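Local atomic coordinates of DUF724 domain-containing protein 6-like (Raphanus sativus, PDB entry 5ZWX), a protein that binds histone H3 tails carrying the H3K9me2 mark through its Agenet cassette and probably links this mark to DNA methylation, as its Arabidopsis relative does. Residues Trp33-Val38 with Glu138-Arg143; Ala40-Asp45 with Thr49-Glu54. All blocks are in the same frame, centred on the assembly; numbering follows the deposited sequence.

How the contacts relate
The two contacts illustrate how one long strand can serve distant parts of a fold. Their centres lie 21 Å apart, and both draw on strand 32-40 or its immediate continuation. Contact 1 sets this strand against strand 139-146, near the other end of the chain; contact 2 follows the same chain into the turn that leads back along strand 51-55. Contact 2 is therefore local and nested within the long loop closed by contact 1. Lys37 NZ and Glu54 OE1, 3.2 Å apart in a salt bridge, tie the two together, and strands 32-40 and 51-55 are sheet neighbours. Contact 2 thus belongs to a hairpin within the Agenet domain, while contact 1 ties that domain to the later part of the chain.

Contact 1 of 2, residues Trp33-Val38 with Glu138-Arg143; sequences WYMGKV and ELRFHR
Arg140 reaches across to Trp33 and Met35 and makes the closest part of a contact between side chains, with no hydrogen bond from one segment to the other. These side chains bridge strand 32-40, in the Agenet domain of the SH3 clan, to strand 139-146 about 100 residues on, without backbone pairing between them. The Arg140 chain runs extended from CG to NE, and with CG set between the backbone N and the carbonyl carbon (chi1 66°) it carries the guanidinium over to strand 32-40. There NH2 approaches Trp33 CB at 4.0 Å, meeting the root of the side chain. Met35, a selenomethionine in this crystal, folds back on itself, with chi1 and chi2 both near -55°, to bring its methyl CE within 4.5 Å of Arg140 NH2. The looser side belongs to His142: its CE1 stands 4.5 Å from Trp33 NE1, the two rings meeting obliquely, while the closest CA pair, Trp33 and His142, is 10.8 Å apart. All four touching residues are partly exposed, and the two segments bury just 128 Å² between them.

The polar ends find their partners outside the two segments. Asp100 holds both Arg140 and His142, its OD2 forming a salt bridge with Arg140 NE and its OD1 a hydrogen bond with His142 ND1. Glu21 forms a salt bridge with Arg140 NH1, and Trp107 adds a cation-pi contact. The chemistry implies that the guanidinium is probably positioned mainly by Asp100, Glu21 and Trp107, with Trp33 and Met35 supplying apolar surface alongside its outer nitrogen.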
loop_
_atom_site.group_PDB
_atom_site.type_symbol
_atom_site.label_atom_id
_atom_site.label_comp_id
_atom_site.label_asym_id
_atom_site.label_seq_id
_atom_site.Cartn_x
_atom_site.Cartn_y
_atom_site.Cartn_z
ATOM N N TRP A 33 -0.361 0.724 2.751
ATOM C CA TRP A 33 -0.844 0.725 1.372
ATOM C C TRP A 33 -1.654 -0.569 1.195
ATOM O O TRP A 33 -1.116 -1.669 1.380
ATOM C CB TRP A 33 0.329 0.784 0.391
ATOM C CG TRP A 33 1.030 2.125 0.390
ATOM C CD1 TRP A 33 2.195 2.457 1.031
ATOM C CD2 TRP A 33 0.575 3.322 -0.264
ATOM N NE1 TRP A 33 2.495 3.790 0.794
ATOM C CE2 TRP A 33 1.516 4.337 0.006
ATOM C CE3 TRP A 33 -0.537 3.628 -1.046
ATOM C CZ2 TRP A 33 1.379 5.646 -0.503
ATOM C CZ3 TRP A 33 -0.665 4.936 -1.567
ATOM C CH2 TRP A 33 0.280 5.918 -1.278
ATOM N N TYR A 34 -2.943 -0.438 0.888
ATOM C CA TYR A 34 -3.813 -1.586 0.584
ATOM C C TYR A 34 -4.104 -1.686 -0.908
ATOM O O TYR A 34 -4.342 -0.661 -1.548
ATOM C CB TYR A 34 -5.115 -1.494 1.390
ATOM C CG TYR A 34 -4.875 -2.116 2.778
ATOM C CD1 TYR A 34 -4.142 -1.428 3.745
ATOM C CD2 TYR A 34 -5.315 -3.407 3.084
ATOM C CE1 TYR A 34 -3.865 -2.024 5.028
ATOM C CE2 TYR A 34 -5.052 -3.993 4.344
ATOM C CZ TYR A 34 -4.333 -3.287 5.298
ATOM O OH TYR A 34 -4.043 -3.860 6.532
HETATM N N MSE A 35 -4.044 -2.887 -1.472
HETATM C CA MSE A 35 -4.239 -3.043 -2.920
HETATM C C MSE A 35 -5.707 -2.886 -3.283
HETATM O O MSE A 35 -6.583 -3.284 -2.518
HETATM C CB MSE A 35 -3.725 -4.407 -3.403
HETATM C CG MSE A 35 -2.323 -4.740 -2.941
HETATM SE SE MSE A 35 -0.948 -3.415 -3.484
HETATM C CE MSE A 35 -0.930 -2.250 -1.893
ATOM N N GLY A 36 -5.990 -2.285 -4.444
ATOM C CA GLY A 36 -7.367 -2.210 -4.888
ATOM C C GLY A 36 -7.478 -1.848 -6.355
ATOM O O GLY A 36 -6.498 -1.936 -7.094
ATOM N N LYS A 37 -8.674 -1.468 -6.780
ATOM C CA LYS A 37 -8.856 -1.043 -8.168
ATOM C C LYS A 37 -9.771 0.173 -8.243
ATOM O O LYS A 37 -10.626 0.372 -7.386
ATOM C CB LYS A 37 -9.409 -2.198 -9.003
ATOM C CG LYS A 37 -10.824 -2.617 -8.642
ATOM C CD LYS A 37 -11.476 -3.374 -9.798
ATOM C CE LYS A 37 -12.997 -3.254 -9.757
ATOM N NZ LYS A 37 -13.703 -4.561 -9.659
ATOM N N VAL A 38 -9.602 0.984 -9.281
ATOM C CA VAL A 38 -10.453 2.143 -9.442
ATOM C C VAL A 38 -11.818 1.726 -9.978
ATOM O O VAL A 38 -11.918 1.010 -10.978
ATOM C CB VAL A 38 -9.818 3.162 -10.405
ATOM C CG1 VAL A 38 -10.780 4.331 -10.637
ATOM C CG2 VAL A 38 -8.461 3.637 -9.852
ATOM N N GLU A 138 8.001 -11.845 3.094
ATOM C CA GLU A 138 6.919 -10.975 3.569
ATOM C C GLU A 138 7.249 -9.490 3.417
ATOM O O GLU A 138 6.451 -8.622 3.812
ATOM C CB GLU A 138 6.607 -11.275 5.053
ATOM C CG GLU A 138 6.117 -12.674 5.274
ATOM C CD GLU A 138 5.855 -12.948 6.777
ATOM O OE1 GLU A 138 6.836 -13.193 7.517
ATOM O OE2 GLU A 138 4.670 -12.908 7.189
ATOM N N LEU A 139 8.426 -9.191 2.864
ATOM C CA LEU A 139 8.861 -7.793 2.771
ATOM C C LEU A 139 9.046 -7.369 1.321
ATOM O O LEU A 139 9.334 -8.205 0.466
ATOM C CB LEU A 139 10.175 -7.575 3.500
ATOM C CG LEU A 139 10.254 -8.041 4.960
ATOM C CD1 LEU A 139 11.663 -7.766 5.390
ATOM C CD2 LEU A 139 9.260 -7.242 5.801
ATOM N N ARG A 140 8.885 -6.072 1.064
ATOM C CA ARG A 140 9.325 -5.499 -0.212
ATOM C C ARG A 140 10.134 -4.217 0.057
ATOM O O ARG A 140 9.927 -3.548 1.037
ATOM C CB ARG A 140 8.116 -5.211 -1.113
ATOM C CG ARG A 140 7.197 -4.113 -0.583
ATOM C CD ARG A 140 5.928 -3.897 -1.495
ATOM N NE ARG A 140 5.110 -2.750 -1.059
ATOM C CZ ARG A 140 4.024 -2.299 -1.705
ATOM N NH1 ARG A 140 3.578 -2.916 -2.804
ATOM N NH2 ARG A 140 3.368 -1.230 -1.240
ATOM N N PHE A 141 11.041 -3.844 -0.832
ATOM C CA PHE A 141 11.766 -2.602 -0.621
ATOM C C PHE A 141 10.781 -1.491 -0.834
ATOM O O PHE A 141 9.955 -1.576 -1.740
ATOM C CB PHE A 141 12.982 -2.498 -1.561
ATOM C CG PHE A 141 14.077 -3.425 -1.174
ATOM C CD1 PHE A 141 14.864 -3.145 -0.074
ATOM C CD2 PHE A 141 14.309 -4.596 -1.884
ATOM C CE1 PHE A 141 15.883 -4.014 0.313
ATOM C CE2 PHE A 141 15.325 -5.454 -1.521
ATOM C CZ PHE A 141 16.113 -5.167 -0.414
ATOM N N HIS A 142 10.822 -0.497 0.048
ATOM C CA HIS A 142 9.880 0.613 -0.004
ATOM C C HIS A 142 10.207 1.538 -1.173
ATOM O O HIS A 142 11.375 1.793 -1.435
ATOM C CB HIS A 142 9.918 1.421 1.288
ATOM C CG HIS A 142 8.898 2.507 1.332
ATOM N ND1 HIS A 142 7.565 2.269 1.609
ATOM C CD2 HIS A 142 8.985 3.831 1.049
ATOM C CE1 HIS A 142 6.891 3.399 1.544
ATOM N NE2 HIS A 142 7.731 4.368 1.198
ATOM N N ARG A 143 9.176 2.020 -1.850
ATOM C CA ARG A 143 9.341 3.014 -2.920
ATOM C C ARG A 143 8.314 4.111 -2.754
ATOM O O ARG A 143 7.267 3.885 -2.128
ATOM C CB ARG A 143 9.196 2.373 -4.304
ATOM C CG ARG A 143 10.243 1.324 -4.636
ATOM C CD ARG A 143 10.779 1.523 -6.070
ATOM N NE ARG A 143 11.258 0.259 -6.622
ATOM C CZ ARG A 143 11.780 0.104 -7.831
ATOM N NH1 ARG A 143 11.905 1.141 -8.652
ATOM N NH2 ARG A 143 12.176 -1.101 -8.218
#

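Contact 2 of 2, residues Ala40-Asp45 with Thr49-Glu54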
loop_
_atom_site.group_PDB
_atom_site.type_symbol
_atom_site.label_atom_id
_atom_site.label_comp_id
_atom_site.label_asym_id
_atom_site.label_seq_id
_atom_site.Cartn_x
_atom_site.Cartn_y
_atom_site.Cartn_z
ATOM N N ALA A 40 -14.445 4.394 -10.132
ATOM C CA ALA A 40 -14.912 5.592 -10.818
ATOM C C ALA A 40 -13.962 6.757 -10.592
ATOM O O ALA A 40 -13.324 6.851 -9.530
ATOM C CB ALA A 40 -16.322 5.955 -10.357
ATOM N N VAL A 41 -13.866 7.643 -11.592
ATOM C CA VAL A 41 -13.028 8.829 -11.465
ATOM C C VAL A 41 -13.811 10.080 -11.852
ATOM O O VAL A 41 -14.864 9.979 -12.470
ATOM C CB VAL A 41 -11.748 8.738 -12.338
ATOM C CG1 VAL A 41 -10.919 7.485 -11.981
ATOM C CG2 VAL A 41 -12.102 8.807 -13.814
ATOM N N PRO A 42 -13.328 11.259 -11.445
ATOM C CA PRO A 42 -13.997 12.470 -11.939
ATOM C C PRO A 42 -13.850 12.540 -13.445
ATOM O O PRO A 42 -12.750 12.376 -13.973
ATOM C CB PRO A 42 -13.240 13.608 -11.250
ATOM C CG PRO A 42 -12.681 12.970 -10.004
ATOM C CD PRO A 42 -12.337 11.557 -10.400
ATOM N N SER A 43 -14.960 12.738 -14.128
ATOM C CA SER A 43 -14.919 12.941 -15.567
ATOM C C SER A 43 -14.678 14.429 -15.848
ATOM O O SER A 43 -14.689 15.237 -14.927
ATOM C CB SER A 43 -16.214 12.437 -16.190
ATOM O OG SER A 43 -17.334 12.839 -15.417
ATOM N N SER A 44 -14.460 14.813 -17.106
ATOM C CA SER A 44 -14.267 16.229 -17.404
ATOM C C SER A 44 -15.629 16.880 -17.138
ATOM O O SER A 44 -15.755 18.085 -16.921
ATOM C CB SER A 44 -13.782 16.429 -18.848
ATOM O OG SER A 44 -13.151 17.690 -19.035
ATOM N N ASP A 45 -16.629 16.004 -17.106
ATOM C CA ASP A 45 -18.032 16.278 -16.842
ATOM C C ASP A 45 -18.384 15.934 -15.396
ATOM O O ASP A 45 -19.125 14.978 -15.175
ATOM C CB ASP A 45 -18.857 15.400 -17.771
ATOM C CG ASP A 45 -18.048 14.940 -18.980
ATOM O OD1 ASP A 45 -17.311 15.774 -19.548
ATOM O OD2 ASP A 45 -18.098 13.738 -19.324
ATOM N N THR A 49 -14.356 15.770 -7.116
ATOM C CA THR A 49 -12.930 15.730 -7.398
ATOM C C THR A 49 -12.393 14.383 -6.893
ATOM O O THR A 49 -11.215 14.071 -7.012
ATOM C CB THR A 49 -12.189 16.896 -6.717
ATOM O OG1 THR A 49 -12.434 16.856 -5.304
ATOM C CG2 THR A 49 -12.679 18.238 -7.261
ATOM N N LYS A 50 -13.286 13.574 -6.352
ATOM C CA LYS A 50 -12.869 12.322 -5.732
ATOM C C LYS A 50 -13.020 11.089 -6.628
ATOM O O LYS A 50 -13.700 11.125 -7.644
ATOM C CB LYS A 50 -13.646 12.141 -4.433
ATOM C CG LYS A 50 -13.237 13.171 -3.397
ATOM C CD LYS A 50 -14.157 13.190 -2.203
ATOM C CE LYS A 50 -13.694 14.243 -1.209
ATOM N NZ LYS A 50 -13.489 15.560 -1.877
ATOM N N CYS A 51 -12.358 10.006 -6.233
ATOM C CA CYS A 51 -12.399 8.732 -6.946
ATOM C C CYS A 51 -13.095 7.721 -6.068
ATOM O O CYS A 51 -13.040 7.843 -4.869
ATOM C CB CYS A 51 -10.980 8.228 -7.266
ATOM S SG CYS A 51 -10.133 9.304 -8.473
ATOM N N GLU A 52 -13.742 6.723 -6.649
ATOM C CA GLU A 52 -14.196 5.604 -5.845
ATOM C C GLU A 52 -13.288 4.418 -6.134
ATOM O O GLU A 52 -12.948 4.174 -7.291
ATOM C CB GLU A 52 -15.652 5.276 -6.140
ATOM C CG GLU A 52 -16.224 4.167 -5.263
ATOM C CD GLU A 52 -17.635 3.815 -5.662
ATOM O OE1 GLU A 52 -18.072 4.330 -6.705
ATOM O OE2 GLU A 52 -18.297 3.027 -4.952
ATOM N N VAL A 53 -12.891 3.692 -5.092
ATOM C CA VAL A 53 -12.034 2.514 -5.237
ATOM C C VAL A 53 -12.659 1.327 -4.535
ATOM O O VAL A 53 -13.490 1.488 -3.633
ATOM C CB VAL A 53 -10.595 2.715 -4.664
ATOM C CG1 VAL A 53 -9.870 3.827 -5.411
ATOM C CG2 VAL A 53 -10.617 2.988 -3.140
ATOM N N GLU A 54 -12.283 0.139 -4.999
ATOM C CA GLU A 54 -12.671 -1.119 -4.357
ATOM C C GLU A 54 -11.439 -1.825 -3.848
ATOM O O GLU A 54 -10.499 -2.028 -4.609
ATOM C CB GLU A 54 -13.406 -2.021 -5.343
ATOM C CG GLU A 54 -13.777 -3.375 -4.770
ATOM C CD GLU A 54 -14.547 -4.220 -5.760
ATOM O OE1 GLU A 54 -13.902 -4.993 -6.500
ATOM O OE2 GLU A 54 -15.792 -4.097 -5.807
#
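Pro42 lays its ring against the Thr49-Lys50 backbone, CD coming to 3.1 Å from Lys50 O and CG to 3.4 Å from Thr49 C. The same CD touches the sulfur of Cys51: with SG anti to the carbonyl carbon and beside its own backbone N (chi1 -67°), the sulfur comes to 3.7 Å from Pro42 CD. Val41 reaches this sulfur from its own position, CG1 lying 4.0 Å from Cys51 SG although the CB of the valine points away from the opposite segment. The proline and the valine thus both meet one sulfur. Without the ring atoms CG and CD, as with an alanine here, a gap would probably open beside Lys50 O and the Cys51 sulfur would lose part of its apolar cover.

Before the proline, Ala40 and Glu52 form an antiparallel hydrogen-bonded pair, their side chains on the same face of the sheet with CB atoms 4.3 Å apart. Ala40 N gives to Glu52 O at 3.2 Å, and Glu52 N returns the bond to Ala40 O at 2.9 Å. Ala40 O is also approached by Cys51 CA, a CA-H...O contact at 3.3 Å. Pro42 has no N-H to offer Lys50 O, and the pairing stops.

The contact closes the turn between strands 32-40 and 51-55 as a beta hairpin. Ile8 covers Pro42, and Leu10 and Pro16 pack on Val41. On its other edge strand 51-55 pairs with strand 67-72, Cys51 bonding through its backbone to Val72, while Leu77 of strand 77-78 touches the Cys51 side chain.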